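PDB 3MKV: putative amidohydrolase, which is a zinc-binding amidohydrolase that acts as a prolidase, cleaving dipeptides with a C-terminal proline. Local coordinates for residues A[15-20]-A[355-360]; A[60-65]-A[361-366]; A[77-82]-A[164-169]. All coordinates share one frame; numbering follows the deposited sequence.

Contact 1 of 3, residues A[15-20]-A[355-360]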
loop_
_atom_site.group_PDB
_atom_site.type_symbol
_atom_site.label_atom_id
_atom_site.label_comp_id
_atom_site.label_asym_id
_atom_site.label_seq_id
_atom_site.Cartn_x
_atom_site.Cartn_y
_atom_site.Cartn_z
ATOM N N ASP A 15 -28.263 9.380 -53.060
ATOM C CA ASP A 15 -28.696 10.264 -51.999
ATOM C C ASP A 15 -29.589 9.416 -51.116
ATOM O O ASP A 15 -30.726 9.100 -51.485
ATOM C CB ASP A 15 -29.466 11.458 -52.566
ATOM C CG ASP A 15 -29.804 12.498 -51.503
ATOM O OD1 ASP A 15 -30.195 12.103 -50.387
ATOM O OD2 ASP A 15 -29.683 13.711 -51.784
ATOM N N PRO A 16 -29.059 9.023 -49.950
ATOM C CA PRO A 16 -29.634 7.968 -49.110
ATOM C C PRO A 16 -31.091 8.185 -48.709
ATOM O O PRO A 16 -31.737 7.245 -48.247
ATOM C CB PRO A 16 -28.717 7.956 -47.882
ATOM C CG PRO A 16 -27.422 8.550 -48.376
ATOM C CD PRO A 16 -27.824 9.586 -49.374
ATOM N N ASP A 17 -31.618 9.393 -48.887
ATOM C CA ASP A 17 -33.046 9.595 -48.644
ATOM C C ASP A 17 -33.881 9.665 -49.917
ATOM O O ASP A 17 -34.982 10.206 -49.910
ATOM C CB ASP A 17 -33.321 10.790 -47.720
ATOM C CG ASP A 17 -32.142 11.722 -47.602
ATOM O OD1 ASP A 17 -32.289 12.775 -46.954
ATOM O OD2 ASP A 17 -31.069 11.400 -48.148
ATOM N N HIS A 18 -33.354 9.105 -51.003
ATOM C CA HIS A 18 -34.124 8.925 -52.238
ATOM C C HIS A 18 -33.993 7.497 -52.758
ATOM O O HIS A 18 -32.892 6.960 -52.834
ATOM C CB HIS A 18 -33.706 9.934 -53.303
ATOM C CG HIS A 18 -33.935 11.351 -52.897
ATOM N ND1 HIS A 18 -32.948 12.312 -52.952
ATOM C CD2 HIS A 18 -35.031 11.964 -52.388
ATOM C CE1 HIS A 18 -33.432 13.459 -52.511
ATOM N NE2 HIS A 18 -34.693 13.275 -52.161
ATOM N N PRO A 19 -35.128 6.884 -53.121
ATOM C CA PRO A 19 -35.239 5.456 -53.420
ATOM C C PRO A 19 -34.460 5.004 -54.651
ATOM O O PRO A 19 -34.158 3.817 -54.779
ATOM C CB PRO A 19 -36.742 5.267 -53.653
ATOM C CG PRO A 19 -37.223 6.620 -54.089
ATOM C CD PRO A 19 -36.419 7.579 -53.265
ATOM N N ASP A 20 -34.153 5.939 -55.549
ATOM C CA ASP A 20 -33.435 5.628 -56.785
ATOM C C ASP A 20 -32.257 6.569 -56.979
ATOM O O ASP A 20 -32.239 7.672 -56.428
ATOM C CB ASP A 20 -34.364 5.755 -57.997
ATOM C CG ASP A 20 -35.583 4.865 -57.894
ATOM O OD1 ASP A 20 -35.425 3.645 -57.646
ATOM O OD2 ASP A 20 -36.703 5.391 -58.064
ATOM N N ALA A 355 -26.094 2.531 -42.931
ATOM C CA ALA A 355 -24.651 2.690 -42.900
ATOM C C ALA A 355 -24.246 4.096 -43.264
ATOM O O ALA A 355 -23.063 4.356 -43.493
ATOM C CB ALA A 355 -24.002 1.720 -43.827
ATOM N N THR A 356 -25.217 5.003 -43.294
ATOM C CA THR A 356 -24.967 6.350 -43.781
ATOM C C THR A 356 -25.670 7.400 -42.927
ATOM O O THR A 356 -25.134 7.836 -41.910
ATOM C CB THR A 356 -25.358 6.507 -45.290
ATOM O OG1 THR A 356 -26.693 6.025 -45.499
ATOM C CG2 THR A 356 -24.397 5.722 -46.196
ATOM N N ILE A 357 -26.869 7.808 -43.330
ATOM C CA ILE A 357 -27.539 8.902 -42.642
ATOM C C ILE A 357 -27.988 8.542 -41.229
ATOM O O ILE A 357 -27.981 9.394 -40.345
ATOM C CB ILE A 357 -28.737 9.476 -43.441
ATOM C CG1 ILE A 357 -29.716 8.375 -43.840
ATOM C CG2 ILE A 357 -28.251 10.264 -44.647
ATOM C CD1 ILE A 357 -30.998 8.921 -44.432
ATOM N N VAL A 358 -28.379 7.290 -41.020
ATOM C CA VAL A 358 -28.797 6.858 -39.702
ATOM C C VAL A 358 -27.594 6.832 -38.774
ATOM O O VAL A 358 -27.615 7.415 -37.684
ATOM C CB VAL A 358 -29.460 5.465 -39.732
ATOM C CG1 VAL A 358 -29.946 5.089 -38.336
ATOM C CG2 VAL A 358 -30.622 5.433 -40.736
ATOM N N SER A 359 -26.537 6.160 -39.220
ATOM C CA SER A 359 -25.295 6.109 -38.461
ATOM C C SER A 359 -24.725 7.503 -38.197
ATOM O O SER A 359 -24.244 7.781 -37.104
ATOM C CB SER A 359 -24.271 5.242 -39.183
ATOM O OG SER A 359 -24.618 3.880 -39.071
ATOM N N ALA A 360 -24.784 8.378 -39.197
ATOM C CA ALA A 360 -24.311 9.749 -39.039
ATOM C C ALA A 360 -25.095 10.459 -37.936
ATOM O O ALA A 360 -24.569 11.301 -37.205
ATOM C CB ALA A 360 -24.440 10.499 -40.345
#

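Contact 2 of 3, residues A[60-65]-A[361-366]. With ZN (zinc ion), chain I.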
loop_
_atom_site.group_PDB
_atom_site.type_symbol
_atom_site.label_atom_id
_atom_site.label_comp_id
_atom_site.label_asym_id
_atom_site.label_seq_id
_atom_site.Cartn_x
_atom_site.Cartn_y
_atom_site.Cartn_z
ATOM N N GLY A 60 -19.430 7.912 -48.067
ATOM C CA GLY A 60 -18.632 6.982 -47.268
ATOM C C GLY A 60 -19.486 6.175 -46.309
ATOM O O GLY A 60 -20.434 6.694 -45.710
ATOM N N LEU A 61 -19.168 4.893 -46.172
ATOM C CA LEU A 61 -19.941 4.031 -45.288
ATOM C C LEU A 61 -19.475 4.217 -43.844
ATOM O O LEU A 61 -18.312 4.547 -43.599
ATOM C CB LEU A 61 -19.782 2.574 -45.687
ATOM C CG LEU A 61 -20.099 2.171 -47.120
ATOM C CD1 LEU A 61 -19.394 0.858 -47.422
ATOM C CD2 LEU A 61 -21.592 2.018 -47.303
ATOM N N ILE A 62 -20.390 3.992 -42.902
ATOM C CA ILE A 62 -20.118 4.151 -41.474
ATOM C C ILE A 62 -20.426 2.856 -40.715
ATOM O O ILE A 62 -21.519 2.316 -40.827
ATOM C CB ILE A 62 -20.968 5.312 -40.892
ATOM C CG1 ILE A 62 -20.774 6.582 -41.736
ATOM C CG2 ILE A 62 -20.644 5.550 -39.413
ATOM C CD1 ILE A 62 -21.481 7.816 -41.196
ATOM N N ASP A 63 -19.460 2.347 -39.957
ATOM C CA ASP A 63 -19.721 1.199 -39.079
ATOM C C ASP A 63 -19.681 1.605 -37.602
ATOM O O ASP A 63 -18.660 2.103 -37.099
ATOM C CB ASP A 63 -18.762 0.036 -39.354
ATOM C CG ASP A 63 -19.127 -1.209 -38.571
ATOM O OD1 ASP A 63 -19.760 -1.082 -37.502
ATOM O OD2 ASP A 63 -18.779 -2.323 -39.016
ATOM N N LEU A 64 -20.804 1.380 -36.916
ATOM C CA LEU A 64 -21.028 1.922 -35.578
ATOM C C LEU A 64 -20.540 1.007 -34.468
ATOM O O LEU A 64 -20.650 1.343 -33.288
ATOM C CB LEU A 64 -22.512 2.230 -35.365
ATOM C CG LEU A 64 -23.091 3.496 -35.991
ATOM C CD1 LEU A 64 -24.571 3.653 -35.604
ATOM C CD2 LEU A 64 -22.282 4.718 -35.559
ATOM N N HIS A 65 -20.002 -0.148 -34.831
ATOM C CA HIS A 65 -19.552 -1.097 -33.816
ATOM C C HIS A 65 -18.395 -1.966 -34.289
ATOM O O HIS A 65 -18.588 -3.065 -34.777
ATOM C CB HIS A 65 -20.712 -1.977 -33.326
ATOM C CG HIS A 65 -20.443 -2.650 -32.020
ATOM N ND1 HIS A 65 -21.233 -2.462 -30.906
ATOM C CD2 HIS A 65 -19.457 -3.497 -31.640
ATOM C CE1 HIS A 65 -20.747 -3.165 -29.899
ATOM N NE2 HIS A 65 -19.667 -3.800 -30.318
ATOM N N GLU A 361 -26.367 10.104 -37.823
ATOM C CA GLU A 361 -27.228 10.694 -36.824
ATOM C C GLU A 361 -26.737 10.253 -35.447
ATOM O O GLU A 361 -26.587 11.067 -34.532
ATOM C CB GLU A 361 -28.666 10.239 -37.058
ATOM C CG GLU A 361 -29.704 11.339 -36.894
ATOM C CD GLU A 361 -31.139 10.815 -36.975
ATOM O OE1 GLU A 361 -31.375 9.815 -37.702
ATOM O OE2 GLU A 361 -32.027 11.405 -36.311
ATOM N N VAL A 362 -26.481 8.955 -35.314
ATOM C CA VAL A 362 -25.926 8.401 -34.087
ATOM C C VAL A 362 -24.665 9.131 -33.613
ATOM O O VAL A 362 -24.402 9.207 -32.412
ATOM C CB VAL A 362 -25.594 6.909 -34.247
ATOM C CG1 VAL A 362 -24.823 6.405 -33.029
ATOM C CG2 VAL A 362 -26.869 6.101 -34.472
ATOM N N LEU A 363 -23.894 9.664 -34.556
ATOM C CA LEU A 363 -22.608 10.281 -34.249
ATOM C C LEU A 363 -22.725 11.778 -34.042
ATOM O O LEU A 363 -21.727 12.448 -33.767
ATOM C CB LEU A 363 -21.606 10.028 -35.387
ATOM C CG LEU A 363 -21.279 8.584 -35.771
ATOM C CD1 LEU A 363 -20.467 8.544 -37.050
ATOM C CD2 LEU A 363 -20.522 7.888 -34.660
ATOM N N GLY A 364 -23.938 12.304 -34.187
ATOM C CA GLY A 364 -24.173 13.739 -34.076
ATOM C C GLY A 364 -23.564 14.466 -35.260
ATOM O O GLY A 364 -23.099 15.604 -35.137
ATOM N N MET A 365 -23.560 13.793 -36.409
ATOM C CA MET A 365 -22.926 14.317 -37.611
ATOM C C MET A 365 -23.900 14.441 -38.785
ATOM O O MET A 365 -23.496 14.329 -39.945
ATOM C CB MET A 365 -21.702 13.469 -38.005
ATOM C CG MET A 365 -20.538 13.511 -37.004
ATOM S SD MET A 365 -19.607 15.075 -37.014
ATOM C CE MET A 365 -19.109 15.181 -35.311
ATOM N N GLN A 366 -25.178 14.688 -38.495
ATOM C CA GLN A 366 -26.148 14.885 -39.567
ATOM C C GLN A 366 -25.698 16.041 -40.454
ATOM O O GLN A 366 -25.423 17.142 -39.961
ATOM C CB GLN A 366 -27.563 15.128 -39.036
ATOM C CG GLN A 366 -27.637 15.955 -37.753
ATOM C CD GLN A 366 -27.634 15.093 -36.492
ATOM O OE1 GLN A 366 -26.790 15.263 -35.606
ATOM N NE2 GLN A 366 -28.583 14.163 -36.409
HETATM ZN ZN ZN I . -18.468 -5.227 -29.464
#

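Contact 3 of 3, residues A[77-82]-A[164-169]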
loop_
_atom_site.group_PDB
_atom_site.type_symbol
_atom_site.label_atom_id
_atom_site.label_comp_id
_atom_site.label_asym_id
_atom_site.label_seq_id
_atom_site.Cartn_x
_atom_site.Cartn_y
_atom_site.Cartn_z
ATOM N N ARG A 77 -6.810 -13.119 -23.788
ATOM C CA ARG A 77 -5.422 -13.310 -24.174
ATOM C C ARG A 77 -4.842 -12.067 -24.851
ATOM O O ARG A 77 -3.663 -11.754 -24.679
ATOM C CB ARG A 77 -5.228 -14.536 -25.067
ATOM C CG ARG A 77 -3.778 -14.665 -25.519
ATOM C CD ARG A 77 -3.516 -15.890 -26.380
ATOM N NE ARG A 77 -2.101 -15.965 -26.743
ATOM C CZ ARG A 77 -1.600 -15.570 -27.912
ATOM N NH1 ARG A 77 -2.393 -15.082 -28.860
ATOM N NH2 ARG A 77 -0.299 -15.675 -28.139
ATOM N N VAL A 78 -5.668 -11.355 -25.613
ATOM C CA VAL A 78 -5.200 -10.150 -26.310
ATOM C C VAL A 78 -4.702 -9.051 -25.348
ATOM O O VAL A 78 -3.808 -8.282 -25.695
ATOM C CB VAL A 78 -6.254 -9.604 -27.306
ATOM C CG1 VAL A 78 -5.729 -8.381 -28.024
ATOM C CG2 VAL A 78 -6.650 -10.685 -28.332
ATOM N N ALA A 79 -5.251 -8.995 -24.135
ATOM C CA ALA A 79 -4.864 -7.948 -23.190
ATOM C C ALA A 79 -3.505 -8.212 -22.541
ATOM O O ALA A 79 -2.907 -7.311 -21.957
ATOM C CB ALA A 79 -5.936 -7.748 -22.123
ATOM N N THR A 80 -3.028 -9.447 -22.643
ATOM C CA THR A 80 -1.730 -9.819 -22.084
ATOM C C THR A 80 -0.608 -9.705 -23.115
ATOM O O THR A 80 0.564 -9.654 -22.762
ATOM C CB THR A 80 -1.755 -11.259 -21.546
ATOM O OG1 THR A 80 -1.654 -12.167 -22.645
ATOM C CG2 THR A 80 -3.053 -11.515 -20.784
ATOM N N LEU A 81 -0.973 -9.687 -24.390
ATOM C CA LEU A 81 -0.019 -9.413 -25.456
ATOM C C LEU A 81 0.642 -8.039 -25.307
ATOM O O LEU A 81 0.026 -7.081 -24.825
ATOM C CB LEU A 81 -0.718 -9.495 -26.806
ATOM C CG LEU A 81 -1.217 -10.889 -27.181
ATOM C CD1 LEU A 81 -1.813 -10.857 -28.568
ATOM C CD2 LEU A 81 -0.056 -11.886 -27.108
ATOM N N PRO A 82 1.907 -7.943 -25.720
ATOM C CA PRO A 82 2.664 -6.711 -25.698
ATOM C C PRO A 82 1.954 -5.590 -26.444
ATOM O O PRO A 82 1.362 -5.820 -27.496
ATOM C CB PRO A 82 3.948 -7.091 -26.441
ATOM C CG PRO A 82 4.096 -8.549 -26.163
ATOM C CD PRO A 82 2.700 -9.066 -26.243
ATOM N N VAL A 164 -2.956 -1.927 -24.308
ATOM C CA VAL A 164 -3.489 -1.591 -25.616
ATOM C C VAL A 164 -4.475 -2.643 -26.114
ATOM O O VAL A 164 -5.380 -2.342 -26.891
ATOM C CB VAL A 164 -2.352 -1.427 -26.628
ATOM C CG1 VAL A 164 -2.892 -1.377 -28.045
ATOM C CG2 VAL A 164 -1.531 -0.180 -26.292
ATOM N N GLY A 165 -4.305 -3.876 -25.651
ATOM C CA GLY A 165 -5.168 -4.966 -26.063
ATOM C C GLY A 165 -6.379 -5.149 -25.178
ATOM O O GLY A 165 -7.122 -6.120 -25.337
ATOM N N ALA A 166 -6.582 -4.225 -24.241
ATOM C CA ALA A 166 -7.756 -4.261 -23.358
ATOM C C ALA A 166 -8.956 -3.561 -23.978
ATOM O O ALA A 166 -8.918 -2.354 -24.233
ATOM C CB ALA A 166 -7.432 -3.654 -21.994
ATOM N N LEU A 167 -10.014 -4.324 -24.229
ATOM C CA LEU A 167 -11.267 -3.771 -24.751
ATOM C C LEU A 167 -12.114 -3.089 -23.652
ATOM O O LEU A 167 -12.916 -2.188 -23.932
ATOM C CB LEU A 167 -12.115 -4.867 -25.408
ATOM C CG LEU A 167 -11.659 -5.714 -26.604
ATOM C CD1 LEU A 167 -12.914 -6.290 -27.280
ATOM C CD2 LEU A 167 -10.805 -4.970 -27.622
ATOM N N GLY A 168 -11.946 -3.533 -22.410
ATOM C CA GLY A 168 -12.671 -2.940 -21.301
ATOM C C GLY A 168 -11.883 -2.765 -20.019
ATOM O O GLY A 168 -10.680 -2.974 -19.982
ATOM N N ARG A 169 -12.587 -2.367 -18.964
ATOM C CA ARG A 169 -12.007 -2.185 -17.645
ATOM C C ARG A 169 -13.108 -2.442 -16.640
ATOM O O ARG A 169 -14.260 -2.127 -16.905
ATOM C CB ARG A 169 -11.507 -0.758 -17.473
ATOM C CG ARG A 169 -12.616 0.288 -17.575
ATOM C CD ARG A 169 -12.057 1.698 -17.458
ATOM N NE ARG A 169 -11.556 1.977 -16.121
ATOM C CZ ARG A 169 -10.988 3.128 -15.761
ATOM N NH1 ARG A 169 -10.838 4.107 -16.642
ATOM N NH2 ARG A 169 -10.563 3.302 -14.518
HETATM O O HOH W 1 -1.743 -4.841 -24.614
#

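Contact 1 of 3, residues A[15-20]-A[355-360]
Pro16 and Ile357 bring their backbones to 6.9 Å, CA to CA, where a type I beta turn running from Asp15 to His18 lies against an irregular turn of helix 348-362. The turn is closed by the bond from His18 N to Asp15 O, 2.7 Å long, and Pro16 occupies its second position, where the proline ring supplies the phi of -56° that a type I turn requires. The ring also makes most of the contact with the helix. Its CB stands 4.0 Å from Ile357 CG2 and 3.7 Å from Thr356 OG1, so the ring lies across both side chains at a slant. Ile357 holds CG1 between its own N and carbonyl carbon (chi1 53°), which leaves CG2 beside the backbone N and facing the proline; CD1, at the far end of the other branch, comes to 4.4 Å from Asp17 CG, a loose approach at the exposed side. Thr356 sits where the helix widens into a pi-type turn and is kinked. Its hydroxyl bonds back to the carbonyl of Ile352, a use of threonine that satisfies a buried polar atom locally. Pro59 of strand 56-63 also touches Pro16, while Arg371 touches both Pro16 and Ile357. The acidic residues flanking the proline, Asp15 and Asp17, each form a salt bridge with Arg371, and Asp17 N adds a weak bond to Asp15 OD1. The direct contact is therefore van der Waals packing of the proline carbons against an isoleucine methyl and a hydroxyl already engaged, whereas charge joins the turn to Arg371 beside it; the arginine would be expected to offset the negative charge gathered by two neighbouring carboxylates.

Contact 2 of 3, residues A[60-65]-A[361-366]
Leu64, at the corner where the chain turns after Asp63, reaches toward the last turn of helix 348-362. CB leaves the backbone toward the helix, and CG sits beside the backbone N (chi1 -78°), where it packs against Ser359 OG one turn earlier in the helix. At the tip, CD1 meets Val362 alone and nearly head-on, 3.5 Å from CG2 and 3.7 Å from CB. CD2 lies between the other methyl of Val362, with CG1 4.0 Å away, and the side chain of Leu363, which runs the opposite way and passes with its CD2 at 3.7 Å. The other branch of Leu363 serves a second partner: its CD1 meets Ile62 CG2 tip to tip at 3.8 Å. Leu64 and Leu363 suit the place because their two methyls meet different residues, and all four branched side chains fill the buried interface without polar groups. The spacing of Ile62 and Leu64 puts both side chains on the helix side, while Asp63 between them turns elsewhere. This is the beta-strand-to-outer-helix packing of the amidohydrolase TIM barrel, and the strand leads directly into the metal site: His65 NE2 binds a zinc ion at 2.0 Å, alongside His67, Asp326 and the carboxylated Lys193. Asp63 shapes the corner before that ligand through an Asx turn, OD1 accepting from His65 N over 2.8 Å, almost along the C-O axis and with an N-H...O angle of 170°. Its OD2 is held by Thr325 and Gln335. ND1 of His65 is hydrogen-bonded to Glu253, on the side of the ring away from the metal. At the other segment, the helix ends in a Schellman motif at Gly364, whose phi of 70° is easily adopted without a side chain, and Gly364 N bonds to Glu361 O at 2.9 Å.

Contact 3 of 3, residues A[77-82]-A[164-169]
Ala79 and Gly165 meet almost backbone to backbone, their CA atoms 4.2 Å apart. On this tight side Val78 O lies 3.6 Å from Gly165 CA and Ala79 CA lies 3.6 Å from Gly165 O. Gly165 has no side chain, and this lets the Val78 carbonyl and Ala79 come so close. Val78 CG1, anti to the backbone N (chi1 -179°), rests 3.8 Å from Gly165 O, and small Ala79 lets its CB come equally near that oxygen. The contact joins the turn around Val78 to Thr80, which leads on to helix 83-99, to the loop before strand 168-170, a strand paired with 135-137; both probably lie at the edge of the TIM barrel. Thr80 OG1 gives a hydrogen bond of 2.9 Å back to Arg77 O, which also accepts from Thr80 N. Packing is looser toward Ala166, whose CA is 4.1 Å and whose CB is 4.4 Å from Ala79 CB. At Gly165 a water bridges the two segments, donating to Leu81 O and accepting from Gly165 N, each at 2.9 Å. Arg163 bonds to Ala79 O, and on the exposed flank Thr80 O receives a hydrogen bond from Ser149 of a neighbouring subunit.

Contact 2 is the buried one, close to the chain's centre, whereas contacts 1 and 3 are partly buried and lie on opposite sides of that centre. Contacts 1 and 2 share helix 348-362 and touch: Ala355 O lies 2.8 Å from Ile62 N, probably a hydrogen bond, so helix and strand are joined by backbone as well as by methyl groups. Contact 3 uses other elements, its nearest atoms about 8 Å from contact 2 and about 19 Å from contact 1. Chemistry follows place: aliphatic branches at the corner before a zinc ligand in contact 2, a proline flanked by charged residues in contact 1, and close backbone with a bridging water near subunit interfaces in contact 3.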